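Local atomic coordinates of cellulosome anchoring protein cohesin region (Clostridium thermocellum, PDB entry 4JO5), a protein that belongs to the cellulosome scaffoldin, where its family 3a carbohydrate-binding module binds cellulose and so helps bring it to the cellulolytic enzymes. Residues T31-N36 / W135-Q140; G17-E22 / V165-K170. One frame throughout, in Å; residues are numbered along the deposited sequence.

Interaction 1 of 2, residues T31-N36 / W135-Q140; sequences TTNSIN and WSNYTQ. With CA (calcium ion), chain B; 1MZ (1-methylimidazole), chain I; SO4 (sulfate ion), chain E.
One face of the Y138 ring receives the CD1 methyl of I35, 3.5 Å from the ring centroid and close to the normal, a CH-pi contact between side chains that cross nearly at a right angle. At the edge of the same ring, near its plane, lie O of T32 and the backbone of N33 and S34. The phenol OH bonds to Q68. The indole of W135 meets O of N33 obliquely, and the flat amide of N33 is bonded within its own plane: ND2 donates to O of W135 at 3.0 Å. That reach depends on CG of N33 standing between its backbone N and carbonyl carbon (chi1 64°).

T32 and Y138 form an antiparallel hydrogen-bonded pair, in which N of Y138 lies 2.6 Å from O of T32. Threonine suits the position because its CG2 methyl meets the aliphatic CG of Q140 while its hydroxyl bonds to N27.

OD1 of N137 lies 3.4 Å from C2 of 1-methylimidazole, while N of N137 donates to O4 of a sulfate, probably from the crystallisation liquor, at 2.7 Å. At the T139 end, O of T139 binds calcium at 2.4 Å together with T61, D63, N142, D143 and water 3. The ion probably polarises the T139 carbonyl, and the ligation ties this end of strand 138-139 to those four residues.

Interaction 2 of 2, residues G17-E22 / V165-K170; sequences GNLKVE and VLVWGK
V21 presses its isopropyl group onto one face of the W168 indole: CB sits 3.4 Å from the centroid of the five-membered ring, 11° off the normal. With CG of W168 anti to the backbone N (chi1 176°), the indole reaches across strand 19-22, its six-membered ring over the backbone of K20 and V21, where CZ2 comes 3.2 Å from O of V21. N of V21, 3.5 Å above the ring plane, is buried without a partner in the model. A branched valine offers the broad aromatic ring a compact apolar surface. NE1 bonds to O of W155, which helps fix the ring's rotation. CD1 of L19 meets CG2 of V167 at 3.6 Å.

Toward exposed G17 the contact is looser and water-mediated. No direct hydrogen bond joins the segments; water 4 accepts from N of G17 and N of L19 and is within hydrogen-bonding distance of O of V167 (2.9 Å). OD1 of N18 still makes a close van der Waals touch with CB of V167, at 3.4 Å. The side chains of K20 and E22 start away from strand 165-168, and their ends form a long salt bridge (NZ to OE1).

V167 and W168 make a classic beta bulge opposite A160. The short strand axes approach to 7.3 Å at 67°, where the two sheets of the beta sandwich pack together: strand 19-25, between 37-43 and 153-154, and edge strand 165-168, beside 159-162.

Overall arrangement
Interactions 1 and 2 lie on opposite sides of the chain's centre, with their own centres 27 Å apart and nearest atoms about 10 Å apart, so they do not touch. The chain connects them: strand 19-25, which carries the first half of interaction 2, is followed by strand 31-32 of interaction 1, and both halves of interaction 1 fall between the two halves of interaction 2 in sequence. Interaction 2 is a buried joint between the two large sheets, about 11 Å from the chain's centre. Interaction 1, about 17 Å out, is a small two-stranded ladder that contributes T32, N33 and N137 to the 1-methylimidazole pocket and T139 to the calcium site.

Interaction 1 of 2, residues T31-N36 / W135-Q140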
loop_
_atom_site.group_PDB
_atom_site.type_symbol
_atom_site.label_atom_id
_atom_site.label_comp_id
_atom_site.label_asym_id
_atom_site.label_seq_id
_atom_site.Cartn_x
_atom_site.Cartn_y
_atom_site.Cartn_z
ATOM N N THR A 31 -8.298 -15.581 -10.378
ATOM C CA THR A 31 -9.143 -14.827 -11.307
ATOM C C THR A 31 -10.222 -14.112 -10.546
ATOM O O THR A 31 -11.042 -14.739 -9.912
ATOM C CB THR A 31 -9.850 -15.743 -12.308
ATOM O OG1 THR A 31 -8.877 -16.393 -13.128
ATOM C CG2 THR A 31 -10.788 -14.936 -13.197
ATOM N N THR A 32 -10.236 -12.790 -10.614
ATOM C CA THR A 32 -11.140 -12.022 -9.793
ATOM C C THR A 32 -11.319 -10.636 -10.384
ATOM O O THR A 32 -10.428 -10.123 -11.069
ATOM C CB THR A 32 -10.591 -11.898 -8.343
ATOM O OG1 THR A 32 -11.550 -11.233 -7.519
ATOM C CG2 THR A 32 -9.287 -11.096 -8.314
ATOM N N ASN A 33 -12.449 -10.010 -10.100
ATOM C CA ASN A 33 -12.672 -8.673 -10.617
ATOM C C ASN A 33 -12.637 -7.565 -9.565
ATOM O O ASN A 33 -13.069 -6.449 -9.859
ATOM C CB ASN A 33 -13.960 -8.601 -11.426
ATOM C CG ASN A 33 -15.171 -8.879 -10.607
ATOM O OD1 ASN A 33 -15.092 -9.064 -9.393
ATOM N ND2 ASN A 33 -16.318 -8.916 -11.265
ATOM N N SER A 34 -12.139 -7.865 -8.355
ATOM C CA SER A 34 -11.704 -6.822 -7.424
ATOM C C SER A 34 -10.470 -7.313 -6.701
ATOM O O SER A 34 -10.354 -8.478 -6.357
ATOM C CB SER A 34 -12.789 -6.383 -6.404
ATOM O OG SER A 34 -12.879 -7.269 -5.301
ATOM N N ILE A 35 -9.535 -6.400 -6.507
ATOM C CA ILE A 35 -8.334 -6.666 -5.735
ATOM C C ILE A 35 -8.503 -5.930 -4.404
ATOM O O ILE A 35 -8.998 -4.794 -4.377
ATOM C CB ILE A 35 -7.106 -6.213 -6.553
ATOM C CG1 ILE A 35 -6.996 -7.142 -7.793
ATOM C CG2 ILE A 35 -5.851 -6.250 -5.709
ATOM C CD1 ILE A 35 -6.070 -6.674 -8.875
ATOM N N ASN A 36 -8.125 -6.569 -3.304
ATOM C CA ASN A 36 -8.467 -6.050 -1.975
ATOM C C ASN A 36 -7.266 -5.910 -1.074
ATOM O O ASN A 36 -7.063 -6.725 -0.191
ATOM C CB ASN A 36 -9.535 -6.931 -1.333
ATOM C CG ASN A 36 -10.876 -6.850 -2.094
ATOM O OD1 ASN A 36 -11.756 -6.079 -1.735
ATOM N ND2 ASN A 36 -10.987 -7.590 -3.173
ATOM N N TRP A 135 -15.866 -4.075 -14.549
ATOM C CA TRP A 135 -15.909 -5.255 -13.675
ATOM C C TRP A 135 -15.383 -6.529 -14.323
ATOM O O TRP A 135 -15.764 -7.630 -13.953
ATOM C CB TRP A 135 -17.324 -5.449 -13.135
ATOM C CG TRP A 135 -17.686 -4.350 -12.201
ATOM C CD1 TRP A 135 -18.420 -3.245 -12.493
ATOM C CD2 TRP A 135 -17.309 -4.229 -10.825
ATOM N NE1 TRP A 135 -18.523 -2.444 -11.387
ATOM C CE2 TRP A 135 -17.850 -3.023 -10.352
ATOM C CE3 TRP A 135 -16.561 -5.020 -9.949
ATOM C CZ2 TRP A 135 -17.672 -2.590 -9.055
ATOM C CZ3 TRP A 135 -16.388 -4.592 -8.659
ATOM C CH2 TRP A 135 -16.947 -3.387 -8.220
ATOM N N SER A 136 -14.492 -6.363 -15.290
ATOM C CA SER A 136 -13.845 -7.484 -15.936
ATOM C C SER A 136 -12.729 -8.015 -15.035
ATOM O O SER A 136 -12.290 -7.343 -14.096
ATOM C CB SER A 136 -13.302 -7.059 -17.297
ATOM O OG SER A 136 -12.433 -5.948 -17.182
ATOM N N ASN A 137 -12.258 -9.219 -15.329
ATOM C CA ASN A 137 -11.337 -9.909 -14.433
ATOM C C ASN A 137 -9.874 -9.480 -14.493
ATOM O O ASN A 137 -9.344 -9.064 -15.528
ATOM C CB ASN A 137 -11.451 -11.415 -14.656
ATOM C CG ASN A 137 -12.768 -11.972 -14.146
ATOM O OD1 ASN A 137 -13.286 -11.534 -13.122
ATOM N ND2 ASN A 137 -13.315 -12.931 -14.860
ATOM N N TYR A 138 -9.257 -9.570 -13.328
ATOM C CA TYR A 138 -7.829 -9.465 -13.161
ATOM C C TYR A 138 -7.316 -10.882 -12.959
ATOM O O TYR A 138 -8.086 -11.782 -12.633
ATOM C CB TYR A 138 -7.500 -8.726 -11.881
ATOM C CG TYR A 138 -7.781 -7.245 -11.821
ATOM C CD1 TYR A 138 -6.968 -6.337 -12.481
ATOM C CD2 TYR A 138 -8.782 -6.747 -10.994
ATOM C CE1 TYR A 138 -7.167 -4.963 -12.350
ATOM C CE2 TYR A 138 -9.014 -5.372 -10.883
ATOM C CZ TYR A 138 -8.207 -4.488 -11.546
ATOM O OH TYR A 138 -8.449 -3.127 -11.426
ATOM N N THR A 139 -6.009 -11.053 -13.119
ATOM C CA THR A 139 -5.313 -12.246 -12.679
ATOM C C THR A 139 -4.341 -11.801 -11.615
ATOM O O THR A 139 -3.497 -10.944 -11.911
ATOM C CB THR A 139 -4.517 -12.830 -13.833
ATOM O OG1 THR A 139 -5.436 -13.275 -14.833
ATOM C CG2 THR A 139 -3.643 -13.991 -13.373
ATOM N N GLN A 140 -4.417 -12.385 -10.414
ATOM C CA GLN A 140 -3.582 -11.936 -9.304
ATOM C C GLN A 140 -2.190 -12.610 -9.222
ATOM O O GLN A 140 -1.276 -12.048 -8.627
ATOM C CB GLN A 140 -4.311 -12.142 -7.973
ATOM C CG GLN A 140 -5.644 -11.383 -7.877
ATOM C CD GLN A 140 -6.014 -11.133 -6.441
ATOM O OE1 GLN A 140 -5.628 -10.117 -5.870
ATOM N NE2 GLN A 140 -6.730 -12.073 -5.836
HETATM CA CA CA B . -2.491 -9.021 -12.996
HETATM N N1 1MZ I . -15.230 -13.138 -9.116
HETATM C C2 1MZ I . -15.019 -12.744 -10.443
HETATM N N3 1MZ I . -15.258 -13.849 -11.267
HETATM C C4 1MZ I . -15.628 -14.948 -10.434
HETATM C C5 1MZ I . -15.609 -14.517 -9.125
HETATM C CM1 1MZ I . -15.091 -12.313 -7.961
HETATM S S SO4 E . -13.249 -11.197 -18.432
HETATM O O1 SO4 E . -12.945 -12.619 -18.252
HETATM O O2 SO4 E . -12.038 -10.505 -18.869
HETATM O O3 SO4 E . -14.299 -11.025 -19.437
HETATM O O4 SO4 E . -13.717 -10.612 -17.177
HETATM O O HOH W 1 -12.656 -5.236 -12.250
HETATM O O HOH W 2 -6.889 -9.140 -3.665
HETATM O O HOH W 3 -4.180 -8.057 -11.426
#

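Interaction 2 of 2, residues G17-E22 / V165-K170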
loop_
_atom_site.group_PDB
_atom_site.type_symbol
_atom_site.label_atom_id
_atom_site.label_comp_id
_atom_site.label_asym_id
_atom_site.label_seq_id
_atom_site.Cartn_x
_atom_site.Cartn_y
_atom_site.Cartn_z
ATOM N N GLY A 17 13.533 2.167 9.140
ATOM C CA GLY A 17 13.340 1.979 10.563
ATOM C C GLY A 17 12.297 2.897 11.180
ATOM O O GLY A 17 12.028 2.794 12.403
ATOM N N ASN A 18 11.707 3.787 10.370
ATOM C CA ASN A 18 10.689 4.714 10.875
ATOM C C ASN A 18 9.283 4.155 10.722
ATOM O O ASN A 18 8.352 4.543 11.449
ATOM C CB ASN A 18 10.771 6.094 10.190
ATOM C CG ASN A 18 11.313 6.026 8.764
ATOM O OD1 ASN A 18 10.947 5.143 7.991
ATOM N ND2 ASN A 18 12.207 6.962 8.419
ATOM N N LEU A 19 9.140 3.241 9.773
ATOM C CA LEU A 19 7.866 2.563 9.527
ATOM C C LEU A 19 8.010 1.060 9.506
ATOM O O LEU A 19 9.017 0.504 9.057
ATOM C CB LEU A 19 7.311 2.954 8.158
ATOM C CG LEU A 19 6.951 4.418 7.988
ATOM C CD1 LEU A 19 6.422 4.609 6.589
ATOM C CD2 LEU A 19 5.927 4.858 9.021
ATOM N N LYS A 20 6.976 0.404 9.988
ATOM C CA LYS A 20 6.811 -1.008 9.784
ATOM C C LYS A 20 5.560 -1.102 8.927
ATOM O O LYS A 20 4.547 -0.513 9.255
ATOM C CB LYS A 20 6.589 -1.731 11.109
ATOM C CG LYS A 20 6.249 -3.175 10.881
ATOM C CD LYS A 20 6.194 -3.951 12.154
ATOM C CE LYS A 20 5.038 -3.549 13.034
ATOM N NZ LYS A 20 4.939 -4.499 14.195
ATOM N N VAL A 21 5.634 -1.831 7.827
ATOM C CA VAL A 21 4.478 -1.989 6.944
ATOM C C VAL A 21 4.069 -3.445 6.928
ATOM O O VAL A 21 4.865 -4.332 6.565
ATOM C CB VAL A 21 4.756 -1.548 5.481
ATOM C CG1 VAL A 21 3.488 -1.687 4.613
ATOM C CG2 VAL A 21 5.263 -0.125 5.425
ATOM N N GLU A 22 2.849 -3.685 7.363
ATOM C CA GLU A 22 2.255 -5.000 7.276
ATOM C C GLU A 22 1.100 -4.920 6.296
ATOM O O GLU A 22 0.532 -3.839 6.059
ATOM C CB GLU A 22 1.759 -5.475 8.641
ATOM C CG GLU A 22 2.861 -5.661 9.669
ATOM C CD GLU A 22 2.300 -5.935 11.076
ATOM O OE1 GLU A 22 1.973 -4.975 11.806
ATOM O OE2 GLU A 22 2.181 -7.120 11.437
ATOM N N VAL A 165 10.471 9.882 -0.389
ATOM C CA VAL A 165 11.655 9.079 -0.097
ATOM C C VAL A 165 11.232 7.675 0.304
ATOM O O VAL A 165 10.492 7.502 1.242
ATOM C CB VAL A 165 12.439 9.698 1.058
ATOM C CG1 VAL A 165 13.646 8.855 1.420
ATOM C CG2 VAL A 165 12.850 11.120 0.697
ATOM N N LEU A 166 11.732 6.676 -0.389
ATOM C CA LEU A 166 11.424 5.284 -0.065
ATOM C C LEU A 166 11.975 4.861 1.309
ATOM O O LEU A 166 13.188 4.885 1.521
ATOM C CB LEU A 166 12.046 4.397 -1.153
ATOM C CG LEU A 166 11.866 2.881 -1.018
ATOM C CD1 LEU A 166 10.416 2.519 -1.091
ATOM C CD2 LEU A 166 12.629 2.176 -2.144
ATOM N N VAL A 167 11.102 4.458 2.232
ATOM C CA VAL A 167 11.554 4.036 3.575
ATOM C C VAL A 167 11.247 2.567 3.925
ATOM O O VAL A 167 11.652 2.069 4.982
ATOM C CB VAL A 167 10.924 4.917 4.647
ATOM C CG1 VAL A 167 11.416 6.339 4.471
ATOM C CG2 VAL A 167 9.394 4.837 4.562
ATOM N N TRP A 168 10.519 1.892 3.048
ATOM C CA TRP A 168 10.096 0.504 3.266
ATOM C C TRP A 168 9.829 -0.161 1.922
ATOM O O TRP A 168 9.131 0.396 1.064
ATOM C CB TRP A 168 8.798 0.423 4.094
ATOM C CG TRP A 168 8.309 -0.989 4.243
ATOM C CD1 TRP A 168 7.596 -1.718 3.332
ATOM C CD2 TRP A 168 8.538 -1.861 5.355
ATOM N NE1 TRP A 168 7.373 -2.987 3.812
ATOM C CE2 TRP A 168 7.947 -3.097 5.052
ATOM C CE3 TRP A 168 9.192 -1.715 6.581
ATOM C CZ2 TRP A 168 7.972 -4.172 5.931
ATOM C CZ3 TRP A 168 9.209 -2.788 7.458
ATOM C CH2 TRP A 168 8.593 -3.992 7.134
ATOM N N GLY A 169 10.357 -1.369 1.770
ATOM C CA GLY A 169 10.029 -2.227 0.660
ATOM C C GLY A 169 10.971 -2.070 -0.512
ATOM O O GLY A 169 11.844 -1.196 -0.548
ATOM N N LYS A 170 10.763 -2.925 -1.502
ATOM C CA LYS A 170 11.596 -2.938 -2.693
ATOM C C LYS A 170 10.693 -2.758 -3.904
ATOM O O LYS A 170 9.774 -3.546 -4.090
ATOM C CB LYS A 170 12.298 -4.281 -2.792
ATOM C CG LYS A 170 13.154 -4.435 -4.063
ATOM C CD LYS A 170 13.950 -5.731 -4.064
ATOM C CE LYS A 170 14.650 -5.943 -5.395
ATOM N NZ LYS A 170 15.828 -5.034 -5.597
HETATM O O HOH W 4 11.031 1.864 7.762
#